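Local coordinates for protein tumour necrosis factor receptor (Ectromelia virus, PDB 3ON9) that probably binds host tumour necrosis factor and chemokines outside the cell to blunt immune defence, its SECRET domain being the chemokine-binding part, at residues Gly53-Val58 / Leu62-Phe67. Residues are numbered along the deposited sequence; the frame is centred on the assembly and turned at random.
Sequences GDYYSV and LATSGF
The phenol ring of Tyr55 lies flat across the neighbouring strand and rests on Gly66, whose N sits 3.5 Å above the ring plane, over its centre. Gly66 CA completes a CH-pi contact with the same face, 4.0 Å from the centroid. The ring reaches there because CG stands between the backbone N and the carbonyl carbon (chi1 57°), which folds the side chain over its cross-strand partner, a residue with no side chain to obstruct it. Beneath the ring the two residues form a hydrogen-bonded pair, Tyr55 N to Gly66 O and Gly66 N to Tyr55 O both at 3.0 Å. Thr64, on the same face of the sheet as Tyr55, brings OG1 near the plane of the Tyr55 ring at its CE1 edge, 4.1 Å away, while Asn14 of strand 8-16 takes the hydroxyl in a hydrogen bond. The Thr64 backbone pairs with Ser57 through two straighter bonds, N-H...O angles 162°. On the opposite face of the sheet Ala63 CB touches both Tyr56 CE1 and Val58 CG2, at 3.9 Å from each. Farther along that face, Asp54 and Phe67 lie side by side, CB against CD1 at 3.8 Å; the carboxylate bonds through OD2 to Ser25, and the Phe67 ring packs on Ile33, Ile40 and Leu42 of the second sheet. Segments 53-58 and 62-67 run at 176° to each other and belong to the arms of an antiparallel beta hairpin at the border of one sheet in the beta-sandwich of the SECRET domain.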
loop_
_atom_site.group_PDB
_atom_site.type_symbol
_atom_site.label_atom_id
_atom_site.label_comp_id
_atom_site.label_asym_id
_atom_site.label_seq_id
_atom_site.Cartn_x
_atom_site.Cartn_y
_atom_site.Cartn_z
ATOM N N GLY A 53 -11.470 1.171 -0.592
ATOM C CA GLY A 53 -11.239 2.245 0.354
ATOM C C GLY A 53 -9.781 2.592 0.480
ATOM O O GLY A 53 -8.907 1.791 0.139
ATOM N N ASP A 54 -9.524 3.797 0.971
ATOM C CA ASP A 54 -8.161 4.208 1.262
ATOM C C ASP A 54 -8.126 5.219 2.385
ATOM O O ASP A 54 -9.165 5.652 2.872
ATOM C CB ASP A 54 -7.437 4.729 0.018
ATOM C CG ASP A 54 -8.154 5.869 -0.663
ATOM O OD1 ASP A 54 -8.961 6.582 -0.019
ATOM O OD2 ASP A 54 -7.889 6.044 -1.867
ATOM N N TYR A 55 -6.921 5.586 2.808
ATOM C CA TYR A 55 -6.789 6.526 3.912
ATOM C C TYR A 55 -5.402 7.144 3.916
ATOM O O TYR A 55 -4.481 6.606 3.313
ATOM C CB TYR A 55 -7.078 5.838 5.255
ATOM C CG TYR A 55 -6.207 4.637 5.545
ATOM C CD1 TYR A 55 -5.004 4.774 6.233
ATOM C CD2 TYR A 55 -6.573 3.368 5.112
ATOM C CE1 TYR A 55 -4.208 3.680 6.500
ATOM C CE2 TYR A 55 -5.779 2.270 5.369
ATOM C CZ TYR A 55 -4.591 2.429 6.063
ATOM O OH TYR A 55 -3.797 1.322 6.319
ATOM N N TYR A 56 -5.285 8.289 4.584
ATOM C CA TYR A 56 -4.032 9.015 4.735
ATOM C C TYR A 56 -4.230 9.887 5.967
ATOM O O TYR A 56 -5.073 10.787 5.979
ATOM C CB TYR A 56 -3.753 9.869 3.479
ATOM C CG TYR A 56 -2.567 10.800 3.601
ATOM C CD1 TYR A 56 -1.281 10.359 3.314
ATOM C CD2 TYR A 56 -2.733 12.124 3.994
ATOM C CE1 TYR A 56 -0.181 11.214 3.436
ATOM C CE2 TYR A 56 -1.650 12.979 4.117
ATOM C CZ TYR A 56 -0.378 12.520 3.827
ATOM O OH TYR A 56 0.696 13.377 3.934
ATOM N N SER A 57 -3.482 9.596 7.021
ATOM C CA SER A 57 -3.701 10.236 8.308
ATOM C C SER A 57 -2.358 10.569 8.941
ATOM O O SER A 57 -1.420 9.756 8.899
ATOM C CB SER A 57 -4.520 9.311 9.215
ATOM O OG SER A 57 -4.890 9.976 10.406
ATOM N N VAL A 58 -2.267 11.756 9.533
ATOM C CA VAL A 58 -0.991 12.319 9.940
ATOM C C VAL A 58 -0.970 12.732 11.416
ATOM O O VAL A 58 -1.947 13.284 11.944
ATOM C CB VAL A 58 -0.631 13.559 9.071
ATOM C CG1 VAL A 58 0.672 14.181 9.555
ATOM C CG2 VAL A 58 -0.529 13.165 7.590
ATOM N N LEU A 62 4.387 12.510 10.668
ATOM C CA LEU A 62 4.314 11.065 10.447
ATOM C C LEU A 62 2.983 10.694 9.802
ATOM O O LEU A 62 1.929 11.020 10.331
ATOM C CB LEU A 62 4.445 10.316 11.776
ATOM C CG LEU A 62 4.239 8.799 11.754
ATOM C CD1 LEU A 62 5.352 8.128 10.950
ATOM C CD2 LEU A 62 4.203 8.268 13.182
ATOM N N ALA A 63 3.040 9.994 8.676
ATOM C CA ALA A 63 1.823 9.596 7.973
ATOM C C ALA A 63 1.652 8.082 7.913
ATOM O O ALA A 63 2.616 7.352 7.693
ATOM C CB ALA A 63 1.824 10.163 6.567
ATOM N N THR A 64 0.418 7.625 8.107
ATOM C CA THR A 64 0.053 6.270 7.723
ATOM C C THR A 64 -0.989 6.384 6.620
ATOM O O THR A 64 -1.828 7.269 6.653
ATOM C CB THR A 64 -0.478 5.424 8.910
ATOM O OG1 THR A 64 -0.695 4.070 8.478
ATOM C CG2 THR A 64 -1.777 5.990 9.461
ATOM N N SER A 65 -0.918 5.500 5.638
ATOM C CA SER A 65 -1.818 5.563 4.497
ATOM C C SER A 65 -2.019 4.160 3.956
ATOM O O SER A 65 -1.288 3.248 4.311
ATOM C CB SER A 65 -1.251 6.495 3.413
ATOM O OG SER A 65 -0.102 5.943 2.781
ATOM N N GLY A 66 -3.026 3.966 3.107
ATOM C CA GLY A 66 -3.194 2.641 2.545
ATOM C C GLY A 66 -4.413 2.508 1.670
ATOM O O GLY A 66 -5.209 3.443 1.554
ATOM N N PHE A 67 -4.528 1.340 1.038
ATOM C CA PHE A 67 -5.697 0.964 0.240
ATOM C C PHE A 67 -6.107 -0.439 0.682
ATOM O O PHE A 67 -5.255 -1.241 1.046
ATOM C CB PHE A 67 -5.361 0.885 -1.250
ATOM C CG PHE A 67 -4.652 2.088 -1.815
ATOM C CD1 PHE A 67 -5.345 3.002 -2.604
ATOM C CD2 PHE A 67 -3.286 2.270 -1.618
ATOM C CE1 PHE A 67 -4.705 4.097 -3.154
ATOM C CE2 PHE A 67 -2.628 3.353 -2.163
ATOM C CZ PHE A 67 -3.343 4.278 -2.934
#